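Local atomic coordinates of diacylglycerol O-acyltransferase (Marinobacter hydrocarbonoclasticus, PDB entry 6CHJ), a protein that probably transfers the acyl group of an acyl-CoA to a lipid hydroxyl, forming triacylglycerol from diacylglycerol and, as a wax ester synthase, wax esters. Residues 29-32 / 33-37; 137-140 / 141-145; 62-66 / 67-71. All blocks are in the same frame, centred on the assembly; numbering follows the deposited sequence.

Three short-range contacts mark separate parts of the catalytic domain. Contact 2 contains D140 and G141, which end the HHxxxDG signature of this acyltransferase superfamily, so it forms part of the motif that, as in relatives, probably marks the active site. Contact 3, a peripheral hairpin, reaches contact 2 through W70: the CZ2 atom of W70 lies 3.2 Å from S137 O and 3.7 Å from CD1 of L138, although the two contact centres are about 21 Å apart. Contact 1 is a surface turn whose centre lies about 30 Å from that of contact 2 and about 45 Å from that of contact 3; it touches neither, its nearest atoms being about 10 Å from contact 2.

Contact 1: residues 29-32 / 33-37; sequences FSFP and EGAPD
F31 opens the contact by setting its CB 4.0 Å from CB of A35, just ahead of the turn, its CB pointing toward the segment 33-37. With CG anti to its carbonyl carbon (chi1 -81°), the ring extends along the returning chain. Its CE2 atom approaches the backbone, 3.9 Å from O of D37, which lies near the ring plane at the edge; the flat ring is long enough to run from A35 to D37. P32 follows as the first residue of a type II turn that runs to A35. Its ring restricts phi, and with no N-H it cannot continue the strand's hydrogen-bond ladder as a donor, while its CD sits 4.0 Å from CB of A35. The same methyl comes within 3.2 Å of P32 O, and alanine is small enough for this close approach. G34, in the third position, has a phi of 79°, a conformation that glycine adopts easily. The turn carries the chain from strand 22-30 to helix 39-49. F31 and P32 rest against V40 and Y39 of that helix, P32 also touches A393 of strand 393-401, and R126 donates to A35 O through NH2 and is joined to F31 by a backbone hydrogen bond.

Contact 2: residues 137-140 / 141-145; sequences SLVD and GVSAM
D140 and S143 are brought together by similar first torsions: CG of D140 (chi1 65°) and OG of S143 (chi1 50°) each stand between their own backbone N and carbonyl carbon. This folds the aspartate side chain back over the start of the helix and aims the serine hydroxyl at it. S143 OG donates to D140 OD1 over 2.7 Å, reaching the oxygen from above the carboxylate plane. The other oxygen, OD2, caps the helix: it accepts a bond of 3.2 Å from S143 N, nearly straight at 166° but again from above the plane, and a weak one of 3.1 Å from V142 N. D140 is therefore the N-cap, a place for which aspartate is well suited because its short side chain can satisfy amides of the first turn that have no helical carbonyl ahead of them. Having two oxygens, it can hold the serine hydroxyl as well, and the pair of grips limits rotation of the carboxylate.

The backbone takes part too, with A144 N giving its hydrogen to D140 O over 3.2 Å in the first helical turn. Next to D140, V139 points its branched side chain toward the helix, so that CG1 lies 3.6 Å from CB of A144; a small methyl there lets the valine come close to the backbone. G141, which starts the helix, completes the HHxxxDG signature with D140. S137 N, at one of its variable positions, donates to ND1 of H135, the first histidine of the signature, and S137 OG is hydrogen-bonded to D8 O of helix 6-13. The segment thus links strand 127-135 to helix 141-150, with V139 resting on P56, V142 on V381, and S137 against F11 and L12 of helix 6-13.

Contact 3: residues 62-66 / 67-71; sequences SYRLG and QPVWV
S62, Q67 and V69 bury the most surface in this contact, and the ladder between the strands is built round them. S62 and V69 form a hydrogen-bonded antiparallel pair: S62 N donates to V69 O over 2.8 Å, and V69 N returns a bond of 2.6 Å to S62 O. The short serine side chain lets V71 pack against it, S62 CB lying 3.7 Å from V71 CG2. V69 has CG1 anti to its carbonyl carbon (chi1 -59°), which leaves CG2 between the backbone N and the carbonyl carbon, 3.3 Å from S62 O. Its branched CB suits an extended strand, and the same CG2 meets CG of R64 at 4.1 Å, the two side chains crossing at a slant. From there the rest of the arginine bends away.

Q67 closes the ladder at the turn. R64 N donates to Q67 O at 2.9 Å and Q67 N to R64 O at 3.2 Å, so R64 and Q67 are the last pair before the chain reverses. The glutamine also carries an amide that can reach beyond the hairpin, where its OE1 accepts a weak hydrogen bond from NE2 of Q196.

On the other face from S62, R64, Q67 and V69, the Y63 ring lies aslant the P68 ring, with CE1 3.6 Å from CB of P68. Proline is tolerated in the strand because its position is non-hydrogen-bonded and needs no N-H toward the partner. P68 is backed by L4 and Q9. Two residues, L65 and G66, make the turn; the positive phi of L65, 61°, is uncommon for a residue with a side chain and is accommodated here at the first corner. The whole is a twisted two-residue beta hairpin, its strand segments meeting at 127°, that forms a two-stranded antiparallel sheet of its own.

Contact 1: residues 29-32 / 33-37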
loop_
_atom_site.group_PDB
_atom_site.type_symbol
_atom_site.label_atom_id
_atom_site.label_comp_id
_atom_site.label_asym_id
_atom_site.label_seq_id
_atom_site.Cartn_x
_atom_site.Cartn_y
_atom_site.Cartn_z
ATOM N N PHE B 29 -13.223 -3.836 -18.826
ATOM C CA PHE B 29 -13.420 -4.550 -20.078
ATOM C C PHE B 29 -14.518 -5.591 -19.938
ATOM O O PHE B 29 -14.890 -6.000 -18.837
ATOM C CB PHE B 29 -12.173 -5.282 -20.561
ATOM C CG PHE B 29 -10.960 -4.428 -20.703
ATOM C CD1 PHE B 29 -10.641 -3.854 -21.921
ATOM C CD2 PHE B 29 -10.088 -4.269 -19.641
ATOM C CE1 PHE B 29 -9.481 -3.086 -22.077
ATOM C CE2 PHE B 29 -8.944 -3.507 -19.783
ATOM C CZ PHE B 29 -8.642 -2.908 -21.009
ATOM N N SER B 30 -15.027 -6.025 -21.083
ATOM C CA SER B 30 -15.890 -7.191 -21.140
ATOM C C SER B 30 -15.080 -8.385 -21.631
ATOM O O SER B 30 -14.060 -8.220 -22.317
ATOM C CB SER B 30 -17.094 -6.938 -22.047
ATOM O OG SER B 30 -18.104 -6.252 -21.334
ATOM N N PHE B 31 -15.509 -9.583 -21.232
ATOM C CA PHE B 31 -14.927 -10.790 -21.808
ATOM C C PHE B 31 -15.020 -10.714 -23.331
ATOM O O PHE B 31 -16.087 -10.366 -23.861
ATOM C CB PHE B 31 -15.655 -12.052 -21.336
ATOM C CG PHE B 31 -15.246 -12.551 -19.974
ATOM C CD1 PHE B 31 -14.623 -11.711 -19.052
ATOM C CD2 PHE B 31 -15.522 -13.872 -19.601
ATOM C CE1 PHE B 31 -14.281 -12.175 -17.786
ATOM C CE2 PHE B 31 -15.177 -14.341 -18.337
ATOM C CZ PHE B 31 -14.550 -13.489 -17.432
ATOM N N PRO B 32 -13.952 -11.026 -24.065
ATOM C CA PRO B 32 -14.084 -11.101 -25.527
ATOM C C PRO B 32 -15.108 -12.170 -25.885
ATOM O O PRO B 32 -15.272 -13.160 -25.165
ATOM C CB PRO B 32 -12.674 -11.472 -26.013
ATOM C CG PRO B 32 -11.761 -11.298 -24.802
ATOM C CD PRO B 32 -12.644 -11.514 -23.597
ATOM N N GLU B 33 -15.834 -11.942 -26.980
ATOM C CA GLU B 33 -16.919 -12.851 -27.331
ATOM C C GLU B 33 -16.403 -14.276 -27.483
ATOM O O GLU B 33 -15.391 -14.524 -28.154
ATOM C CB GLU B 33 -17.625 -12.398 -28.613
ATOM C CG GLU B 33 -18.888 -13.218 -28.984
ATOM C CD GLU B 33 -19.807 -13.544 -27.793
ATOM O OE1 GLU B 33 -20.892 -12.929 -27.684
ATOM O OE2 GLU B 33 -19.469 -14.440 -26.983
ATOM N N GLY B 34 -17.095 -15.203 -26.821
ATOM C CA GLY B 34 -16.736 -16.606 -26.870
ATOM C C GLY B 34 -15.579 -17.021 -25.993
ATOM O O GLY B 34 -14.852 -17.952 -26.349
ATOM N N ALA B 35 -15.385 -16.353 -24.849
ATOM C CA ALA B 35 -14.309 -16.550 -23.890
ATOM C C ALA B 35 -14.702 -17.602 -22.867
ATOM O O ALA B 35 -15.843 -17.602 -22.387
ATOM C CB ALA B 35 -13.981 -15.251 -23.161
ATOM N N PRO B 36 -13.763 -18.481 -22.513
ATOM C CA PRO B 36 -14.047 -19.471 -21.469
ATOM C C PRO B 36 -14.363 -18.779 -20.151
ATOM O O PRO B 36 -13.877 -17.682 -19.873
ATOM C CB PRO B 36 -12.749 -20.278 -21.385
ATOM C CG PRO B 36 -11.707 -19.347 -21.894
ATOM C CD PRO B 36 -12.361 -18.518 -22.953
ATOM N N ASP B 37 -15.205 -19.431 -19.347
ATOM C CA ASP B 37 -15.599 -18.954 -18.025
ATOM C C ASP B 37 -14.418 -18.454 -17.195
ATOM O O ASP B 37 -14.581 -17.586 -16.333
ATOM C CB ASP B 37 -16.310 -20.070 -17.251
ATOM C CG ASP B 37 -17.758 -20.232 -17.654
ATOM O OD1 ASP B 37 -18.342 -19.240 -18.132
ATOM O OD2 ASP B 37 -18.312 -21.346 -17.489
#

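Contact 2: residues 137-140 / 141-145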
loop_
_atom_site.group_PDB
_atom_site.type_symbol
_atom_site.label_atom_id
_atom_site.label_comp_id
_atom_site.label_asym_id
_atom_site.label_seq_id
_atom_site.Cartn_x
_atom_site.Cartn_y
_atom_site.Cartn_z
ATOM N N SER B 137 6.385 11.498 -11.057
ATOM C CA SER B 137 7.782 11.745 -11.422
ATOM C C SER B 137 8.203 10.976 -12.665
ATOM O O SER B 137 9.107 11.414 -13.381
ATOM C CB SER B 137 8.717 11.374 -10.283
ATOM O OG SER B 137 8.941 12.503 -9.466
ATOM N N LEU B 138 7.577 9.829 -12.929
ATOM C CA LEU B 138 7.959 8.985 -14.052
ATOM C C LEU B 138 7.083 9.217 -15.276
ATOM O O LEU B 138 7.588 9.231 -16.401
ATOM C CB LEU B 138 7.903 7.506 -13.645
ATOM C CG LEU B 138 8.556 6.556 -14.646
ATOM C CD1 LEU B 138 10.073 6.730 -14.605
ATOM C CD2 LEU B 138 8.168 5.107 -14.373
ATOM N N VAL B 139 5.777 9.372 -15.091
ATOM C CA VAL B 139 4.853 9.681 -16.178
ATOM C C VAL B 139 3.776 10.621 -15.647
ATOM O O VAL B 139 3.104 10.305 -14.659
ATOM C CB VAL B 139 4.212 8.411 -16.766
ATOM C CG1 VAL B 139 3.174 8.766 -17.818
ATOM C CG2 VAL B 139 5.274 7.478 -17.350
ATOM N N ASP B 140 3.601 11.770 -16.305
ATOM C CA ASP B 140 2.531 12.687 -15.922
ATOM C C ASP B 140 1.167 12.042 -16.168
ATOM O O ASP B 140 1.055 10.907 -16.645
ATOM C CB ASP B 140 2.659 14.013 -16.668
ATOM C CG ASP B 140 2.463 13.856 -18.154
ATOM O OD1 ASP B 140 3.475 13.666 -18.867
ATOM O OD2 ASP B 140 1.301 13.891 -18.606
ATOM N N GLY B 141 0.108 12.782 -15.828
ATOM C CA GLY B 141 -1.244 12.255 -15.854
ATOM C C GLY B 141 -1.853 12.008 -17.222
ATOM O O GLY B 141 -2.554 11.006 -17.418
ATOM N N VAL B 142 -1.610 12.894 -18.184
ATOM C CA VAL B 142 -2.286 12.741 -19.465
ATOM C C VAL B 142 -1.576 11.704 -20.329
ATOM O O VAL B 142 -2.212 10.788 -20.860
ATOM C CB VAL B 142 -2.431 14.104 -20.165
ATOM C CG1 VAL B 142 -3.392 14.931 -19.390
ATOM C CG2 VAL B 142 -1.123 14.831 -20.235
ATOM N N SER B 143 -0.242 11.790 -20.450
ATOM C CA SER B 143 0.474 10.778 -21.229
ATOM C C SER B 143 0.333 9.394 -20.610
ATOM O O SER B 143 0.347 8.391 -21.329
ATOM C CB SER B 143 1.950 11.153 -21.389
ATOM O OG SER B 143 2.555 11.493 -20.159
ATOM N N ALA B 144 0.175 9.314 -19.288
ATOM C CA ALA B 144 -0.229 8.049 -18.693
ATOM C C ALA B 144 -1.539 7.580 -19.300
ATOM O O ALA B 144 -1.629 6.461 -19.822
ATOM C CB ALA B 144 -0.351 8.172 -17.173
ATOM N N MET B 145 -2.564 8.435 -19.275
ATOM C CA MET B 145 -3.845 8.016 -19.827
ATOM C C MET B 145 -3.886 8.107 -21.348
ATOM O O MET B 145 -4.928 7.807 -21.940
ATOM C CB MET B 145 -4.997 8.811 -19.193
ATOM C CG MET B 145 -5.285 8.382 -17.727
ATOM S SD MET B 145 -7.008 7.963 -17.286
ATOM C CE MET B 145 -7.278 6.301 -17.932
#

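Contact 3: residues 62-66 / 67-71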
loop_
_atom_site.group_PDB
_atom_site.type_symbol
_atom_site.label_atom_id
_atom_site.label_comp_id
_atom_site.label_asym_id
_atom_site.label_seq_id
_atom_site.Cartn_x
_atom_site.Cartn_y
_atom_site.Cartn_z
ATOM N N SER B 62 17.696 6.849 -9.007
ATOM C CA SER B 62 19.004 6.723 -8.388
ATOM C C SER B 62 19.573 8.122 -8.236
ATOM O O SER B 62 19.148 9.059 -8.916
ATOM C CB SER B 62 19.936 5.841 -9.216
ATOM O OG SER B 62 20.864 5.177 -8.384
ATOM N N TYR B 63 20.529 8.269 -7.328
ATOM C CA TYR B 63 21.143 9.566 -7.088
ATOM C C TYR B 63 22.624 9.517 -7.445
ATOM O O TYR B 63 23.320 8.539 -7.144
ATOM C CB TYR B 63 20.955 10.009 -5.630
ATOM C CG TYR B 63 19.511 10.263 -5.235
ATOM C CD1 TYR B 63 18.984 11.556 -5.205
ATOM C CD2 TYR B 63 18.672 9.205 -4.901
ATOM C CE1 TYR B 63 17.660 11.781 -4.838
ATOM C CE2 TYR B 63 17.360 9.419 -4.540
ATOM C CZ TYR B 63 16.857 10.701 -4.510
ATOM O OH TYR B 63 15.547 10.871 -4.140
ATOM N N ARG B 64 23.089 10.571 -8.116
ATOM C CA ARG B 64 24.504 10.763 -8.419
ATOM C C ARG B 64 25.040 11.783 -7.419
ATOM O O ARG B 64 24.911 12.995 -7.619
ATOM C CB ARG B 64 24.702 11.205 -9.865
ATOM C CG ARG B 64 24.763 10.036 -10.840
ATOM C CD ARG B 64 25.828 10.263 -11.899
ATOM N NE ARG B 64 26.972 10.991 -11.353
ATOM C CZ ARG B 64 28.037 11.365 -12.059
ATOM N NH1 ARG B 64 28.108 11.084 -13.357
ATOM N NH2 ARG B 64 29.031 12.027 -11.469
ATOM N N LEU B 65 25.631 11.268 -6.333
ATOM C CA LEU B 65 26.056 12.044 -5.169
ATOM C C LEU B 65 24.865 12.732 -4.503
ATOM O O LEU B 65 24.365 12.259 -3.473
ATOM C CB LEU B 65 27.134 13.068 -5.551
ATOM C CG LEU B 65 28.102 13.502 -4.441
ATOM C CD1 LEU B 65 29.256 12.511 -4.295
ATOM C CD2 LEU B 65 28.618 14.922 -4.685
ATOM N N GLY B 66 24.400 13.842 -5.073
ATOM C CA GLY B 66 23.273 14.537 -4.484
ATOM C C GLY B 66 22.046 14.658 -5.368
ATOM O O GLY B 66 20.948 14.931 -4.870
ATOM N N GLN B 67 22.207 14.443 -6.676
ATOM C CA GLN B 67 21.161 14.801 -7.624
ATOM C C GLN B 67 20.442 13.575 -8.181
ATOM O O GLN B 67 21.090 12.592 -8.569
ATOM C CB GLN B 67 21.758 15.633 -8.768
ATOM C CG GLN B 67 20.901 16.836 -9.185
ATOM C CD GLN B 67 20.532 17.791 -8.033
ATOM O OE1 GLN B 67 19.644 18.646 -8.153
ATOM N NE2 GLN B 67 21.228 17.643 -6.908
ATOM N N PRO B 68 19.110 13.609 -8.247
ATOM C CA PRO B 68 18.350 12.425 -8.664
ATOM C C PRO B 68 18.389 12.212 -10.168
ATOM O O PRO B 68 18.235 13.146 -10.959
ATOM C CB PRO B 68 16.925 12.745 -8.193
ATOM C CG PRO B 68 16.852 14.244 -8.251
ATOM C CD PRO B 68 18.232 14.729 -7.859
ATOM N N VAL B 69 18.584 10.952 -10.562
ATOM C CA VAL B 69 18.655 10.564 -11.965
ATOM C C VAL B 69 17.899 9.262 -12.161
ATOM O O VAL B 69 17.745 8.464 -11.233
ATOM C CB VAL B 69 20.110 10.405 -12.459
ATOM C CG1 VAL B 69 20.879 11.696 -12.278
ATOM C CG2 VAL B 69 20.801 9.259 -11.727
ATOM N N TRP B 70 17.418 9.059 -13.382
ATOM C CA TRP B 70 16.896 7.767 -13.786
ATOM C C TRP B 70 18.043 6.864 -14.220
ATOM O O TRP B 70 19.092 7.335 -14.666
ATOM C CB TRP B 70 15.908 7.915 -14.939
ATOM C CG TRP B 70 14.678 8.720 -14.654
ATOM C CD1 TRP B 70 14.202 9.766 -15.391
ATOM C CD2 TRP B 70 13.744 8.530 -13.581
ATOM N NE1 TRP B 70 13.035 10.241 -14.847
ATOM C CE2 TRP B 70 12.730 9.500 -13.735
ATOM C CE3 TRP B 70 13.666 7.643 -12.503
ATOM C CZ2 TRP B 70 11.659 9.608 -12.850
ATOM C CZ3 TRP B 70 12.606 7.753 -11.628
ATOM C CH2 TRP B 70 11.616 8.733 -11.803
ATOM N N VAL B 71 17.831 5.554 -14.096
ATOM C CA VAL B 71 18.806 4.554 -14.521
ATOM C C VAL B 71 18.066 3.330 -15.038
ATOM O O VAL B 71 16.969 2.996 -14.579
ATOM C CB VAL B 71 19.786 4.134 -13.394
ATOM C CG1 VAL B 71 20.813 5.220 -13.131
ATOM C CG2 VAL B 71 19.033 3.798 -12.131
#